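Local coordinates for protein KLLA0C04147p (Kluyveromyces lactis, PDB 5H2A) that belongs to the oxysterol-binding-protein family and probably binds and transfers sterols, this piece being its ankyrin-repeat domain, at residues V113-P118 / Q143-A148; N173-N178 / E183-N188. All coordinates share one frame; numbering follows the deposited sequence.

Contact 1: residues V113-P118 / Q143-A148; sequences VLMNHP and QMMQVA
Two successive bends in the side chain of Met115, at chi2 (-67°) and chi3 (-73°), carry its methyl group CE against the helical turn Met145-Ala148. The first torsion sets CG beside the backbone N, and because both later torsions turn with the same sign the thioether curls instead of running straight out, presenting its end to the facing helix. CE of Met115 lies equally close to two atoms of that helix: 3.8 Å from the methyl CB of Ala148 and 3.8 Å from the backbone carbonyl O of Met145. The first is a methyl-to-methyl meeting; the second is a van der Waals approach of a carbon to a peptide oxygen. Met145 adds a looser apolar approach through its own methyl, since the sulfur SD of Met115 stands 4.3 Å from CE of Met145. The Met145 chain is extended at chi2 and turns only at its end.

The evidence for close approach is local. CA of Met115 and CA of Ala148 are 7.4 Å apart, the nearest such pair, which is consistent with a small residue facing Met115. Both Met115 and Ala148 direct their CB atoms at the facing segment; Met145 does not aim its CB at segment 113-118. Of the three, Met145 is the one that is buried. Contact between the segments is entirely van der Waals and buries 144 Å² in total.

Met115 lies on helix 108-115, within the predicted ankyrin repeat, and also touches Leu99 of helix 98-104. Met145, on the long helix 139-165, reaches Ala103 of helix 98-104 and Val111 of helix 108-115, so the contact packs helix 139-165 against helices 98-104 and 108-115.

Contact 2: residues N173-N178 / E183-N188; sequences NSILSN and ELLDIN
Segments 173-178 and 183-188, joined through helix 179-184, come closest in their backbones at Leu176 and Leu185, whose CA atoms are 8.8 Å apart, and Leu185 turns extended (psi 144°) as the chain leaves that helix. Side chains span this gap, with one methyl, CD1 of Leu185, doing the touching on its side. CD1 of Leu185 lies 3.6 Å from CG2 of Ile175 and 4.0 Å from CD2 of Leu176, two consecutive residues. The branch CG2 of Ile175 points there because it stands anti to the backbone N, while CG1 lies beside the backbone N (chi1 -68°). The Ile175 and Leu185 chains meet at about a right angle; Leu176 slants across Leu185 and brings its end nearer than its CB direction suggests. The side chains that touch are all apolar, and 112 Å² is buried between the segments.

Polar bonds shape each segment separately. Ser177 OG donates to the carbonyl O of Ser174 at 2.6 Å, tilted 22° from the carbonyl plane, and Ser177 N reaches the same oxygen from the same face, so two donors grip it near the helix end. In the other segment, Asn188 N binds OD1 of Asp186 at 2.9 Å from above the carboxylate plane, an Asx turn. Asn178, the N-cap, holds Arg180 N through OD1 as the next helix starts.

Ile175 also touches Glu159 of helix 139-165, while Leu176 and Ile187 both pack on Trp213 of helix 208-215, placing the contact between these two helices.

Contact 1 comes wholly ahead of contact 2 in the sequence, and their centres lie 18 Å apart. Helix 139-165 joins them: it supplies segment 143-148 of contact 1, then passes beside contact 2, where Glu159 meets Ile175 and Tyr152 meets Asn178 and Leu184, before leading on to helix 169-176. The two contacts also touch directly, Pro118 O lying 4.0 Å from Asn178 ND2 in plain packing. Thus, in a chain that has no strand, the long helix touches both neighbourhoods: helices 98-104 and 108-115 on one hand, where the predicted ankyrin repeat includes residues of segment 113-118, and helices 169-176 and 179-184 on the other.

Contact 1: residues V113-P118 / Q143-A148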
# COMPACT_ATOMS: atom_id res chain seq x y z
N VAL A 113 0.12 -15.70 -7.36
CA VAL A 113 1.47 -15.13 -7.44
C VAL A 113 1.45 -13.66 -7.01
O VAL A 113 2.31 -13.20 -6.25
CB VAL A 113 2.03 -15.28 -8.87
CG1 VAL A 113 3.32 -14.46 -9.04
CG2 VAL A 113 2.29 -16.76 -9.18
N LEU A 114 0.49 -12.89 -7.53
CA LEU A 114 0.46 -11.47 -7.21
C LEU A 114 0.07 -11.22 -5.75
O LEU A 114 0.67 -10.36 -5.09
CB LEU A 114 -0.52 -10.78 -8.17
CG LEU A 114 -0.07 -10.71 -9.64
CD1 LEU A 114 -1.20 -10.11 -10.50
CD2 LEU A 114 1.16 -9.85 -9.77
N MET A 115 -0.94 -11.94 -5.23
CA MET A 115 -1.33 -11.76 -3.82
C MET A 115 -0.18 -12.12 -2.88
O MET A 115 -0.12 -11.60 -1.76
CB MET A 115 -2.54 -12.63 -3.44
CG MET A 115 -3.89 -12.25 -4.11
SD MET A 115 -4.53 -10.67 -3.56
CE MET A 115 -5.08 -11.00 -1.88
N ASN A 116 0.70 -13.03 -3.30
CA ASN A 116 1.87 -13.39 -2.49
C ASN A 116 3.02 -12.40 -2.61
O ASN A 116 4.00 -12.54 -1.87
CB ASN A 116 2.35 -14.79 -2.86
CG ASN A 116 1.47 -15.87 -2.26
OD1 ASN A 116 0.76 -15.62 -1.29
ND2 ASN A 116 1.51 -17.07 -2.84
N HIS A 117 2.94 -11.42 -3.49
CA HIS A 117 4.00 -10.43 -3.61
C HIS A 117 4.01 -9.54 -2.37
O HIS A 117 2.97 -8.93 -2.04
CB HIS A 117 3.80 -9.57 -4.86
CG HIS A 117 5.00 -8.76 -5.24
ND1 HIS A 117 5.48 -7.72 -4.48
CD2 HIS A 117 5.81 -8.84 -6.32
CE1 HIS A 117 6.53 -7.19 -5.07
NE2 HIS A 117 6.75 -7.84 -6.20
N PRO A 118 5.14 -9.42 -1.66
CA PRO A 118 5.16 -8.64 -0.41
C PRO A 118 4.71 -7.19 -0.55
O PRO A 118 4.26 -6.60 0.44
CB PRO A 118 6.63 -8.70 0.03
CG PRO A 118 7.29 -9.72 -0.83
CD PRO A 118 6.47 -9.90 -2.06
N GLN A 143 -13.16 -15.98 -3.49
CA GLN A 143 -13.03 -16.48 -2.13
C GLN A 143 -11.58 -16.64 -1.74
O GLN A 143 -11.20 -16.36 -0.60
CB GLN A 143 -13.76 -17.81 -1.97
CG GLN A 143 -15.26 -17.71 -2.06
CD GLN A 143 -15.92 -19.07 -2.22
OE1 GLN A 143 -15.35 -19.99 -2.83
NE2 GLN A 143 -17.10 -19.21 -1.66
N MET A 144 -10.75 -17.13 -2.68
CA MET A 144 -9.32 -17.22 -2.44
C MET A 144 -8.72 -15.85 -2.12
O MET A 144 -7.93 -15.72 -1.18
CB MET A 144 -8.64 -17.84 -3.67
CG MET A 144 -7.13 -17.73 -3.68
SD MET A 144 -6.40 -18.74 -5.00
CE MET A 144 -6.74 -17.74 -6.47
N MET A 145 -9.10 -14.82 -2.87
CA MET A 145 -8.62 -13.47 -2.59
C MET A 145 -9.12 -12.96 -1.25
O MET A 145 -8.39 -12.28 -0.52
CB MET A 145 -9.07 -12.51 -3.71
CG MET A 145 -8.44 -12.86 -5.07
SD MET A 145 -8.94 -11.73 -6.41
CE MET A 145 -8.04 -10.25 -5.97
N GLN A 146 -10.38 -13.26 -0.93
CA GLN A 146 -10.96 -12.84 0.33
C GLN A 146 -10.21 -13.46 1.50
O GLN A 146 -9.89 -12.77 2.48
CB GLN A 146 -12.43 -13.24 0.37
CG GLN A 146 -13.14 -12.99 1.68
CD GLN A 146 -14.61 -13.40 1.58
OE1 GLN A 146 -15.40 -12.75 0.91
NE2 GLN A 146 -14.96 -14.51 2.22
N VAL A 147 -9.93 -14.76 1.44
CA VAL A 147 -9.23 -15.40 2.55
C VAL A 147 -7.77 -14.97 2.61
O VAL A 147 -7.22 -14.75 3.70
CB VAL A 147 -9.36 -16.93 2.45
CG1 VAL A 147 -8.59 -17.58 3.61
CG2 VAL A 147 -10.85 -17.34 2.52
N ALA A 148 -7.12 -14.82 1.46
CA ALA A 148 -5.74 -14.33 1.47
C ALA A 148 -5.66 -12.94 2.09
O ALA A 148 -4.73 -12.65 2.86
CB ALA A 148 -5.17 -14.31 0.05

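Contact 2: residues N173-N178 / E183-N188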
# COMPACT_ATOMS: atom_id res chain seq x y z
N ASN A 173 6.74 2.93 11.64
CA ASN A 173 6.85 3.71 10.41
C ASN A 173 6.98 2.81 9.20
O ASN A 173 6.41 3.09 8.14
CB ASN A 173 8.04 4.67 10.51
CG ASN A 173 7.71 5.93 11.27
OD1 ASN A 173 6.55 6.35 11.31
ND2 ASN A 173 8.72 6.55 11.86
N SER A 174 7.75 1.73 9.33
CA SER A 174 7.90 0.79 8.22
C SER A 174 6.57 0.14 7.87
O SER A 174 6.22 0.01 6.68
CB SER A 174 8.94 -0.28 8.60
OG SER A 174 9.11 -1.20 7.54
N ILE A 175 5.80 -0.25 8.88
CA ILE A 175 4.48 -0.86 8.62
C ILE A 175 3.60 0.11 7.84
O ILE A 175 2.97 -0.27 6.84
CB ILE A 175 3.82 -1.29 9.94
CG1 ILE A 175 4.60 -2.46 10.55
CG2 ILE A 175 2.39 -1.68 9.71
CD1 ILE A 175 4.15 -2.83 11.98
N LEU A 176 3.54 1.36 8.27
CA LEU A 176 2.63 2.28 7.59
C LEU A 176 3.21 2.86 6.31
O LEU A 176 2.49 3.55 5.59
CB LEU A 176 2.21 3.42 8.54
CG LEU A 176 1.24 3.02 9.66
CD1 LEU A 176 0.63 4.27 10.27
CD2 LEU A 176 0.14 2.09 9.15
N SER A 177 4.47 2.56 5.98
CA SER A 177 5.01 3.01 4.69
C SER A 177 4.44 2.20 3.52
O SER A 177 4.58 2.63 2.37
CB SER A 177 6.54 2.93 4.70
OG SER A 177 7.00 1.59 4.73
N ASN A 178 3.82 1.05 3.78
CA ASN A 178 3.11 0.29 2.75
C ASN A 178 1.69 0.82 2.67
O ASN A 178 0.92 0.66 3.64
CB ASN A 178 3.12 -1.20 3.11
CG ASN A 178 2.41 -2.08 2.08
OD1 ASN A 178 1.66 -1.60 1.22
ND2 ASN A 178 2.65 -3.38 2.17
N GLU A 183 -4.47 1.14 4.66
CA GLU A 183 -5.89 0.84 4.44
C GLU A 183 -6.39 -0.31 5.33
O GLU A 183 -7.53 -0.28 5.80
CB GLU A 183 -6.14 0.48 2.97
CG GLU A 183 -6.05 1.66 2.02
CD GLU A 183 -6.88 2.83 2.51
OE1 GLU A 183 -8.06 2.61 2.86
OE2 GLU A 183 -6.34 3.96 2.55
N LEU A 184 -5.56 -1.34 5.53
CA LEU A 184 -6.04 -2.56 6.19
C LEU A 184 -5.89 -2.55 7.71
O LEU A 184 -6.42 -3.44 8.38
CB LEU A 184 -5.31 -3.78 5.61
CG LEU A 184 -5.66 -4.01 4.13
CD1 LEU A 184 -4.97 -5.25 3.59
CD2 LEU A 184 -7.16 -4.09 3.93
N LEU A 185 -5.17 -1.58 8.26
CA LEU A 185 -5.05 -1.43 9.70
C LEU A 185 -5.98 -0.33 10.18
O LEU A 185 -6.19 0.67 9.48
CB LEU A 185 -3.61 -1.10 10.08
CG LEU A 185 -2.56 -2.18 9.86
CD1 LEU A 185 -1.17 -1.58 9.99
CD2 LEU A 185 -2.74 -3.33 10.88
N ASP A 186 -6.55 -0.51 11.36
CA ASP A 186 -7.45 0.47 11.96
C ASP A 186 -6.80 0.87 13.29
O ASP A 186 -6.96 0.17 14.30
CB ASP A 186 -8.84 -0.11 12.17
CG ASP A 186 -9.82 0.90 12.76
OD1 ASP A 186 -9.42 2.04 13.07
OD2 ASP A 186 -11.01 0.54 12.91
N ILE A 187 -6.07 1.98 13.29
CA ILE A 187 -5.41 2.40 14.53
C ILE A 187 -6.42 2.79 15.60
O ILE A 187 -6.06 2.91 16.77
CB ILE A 187 -4.42 3.55 14.21
CG1 ILE A 187 -3.36 3.70 15.31
CG2 ILE A 187 -5.15 4.87 13.98
CD1 ILE A 187 -2.28 4.71 14.92
N ASN A 188 -7.70 2.94 15.23
CA ASN A 188 -8.74 3.27 16.19
C ASN A 188 -9.58 2.07 16.61
O ASN A 188 -10.64 2.26 17.23
CB ASN A 188 -9.62 4.38 15.61
CG ASN A 188 -8.84 5.67 15.42
OD1 ASN A 188 -8.34 6.25 16.39
ND2 ASN A 188 -8.67 6.09 14.18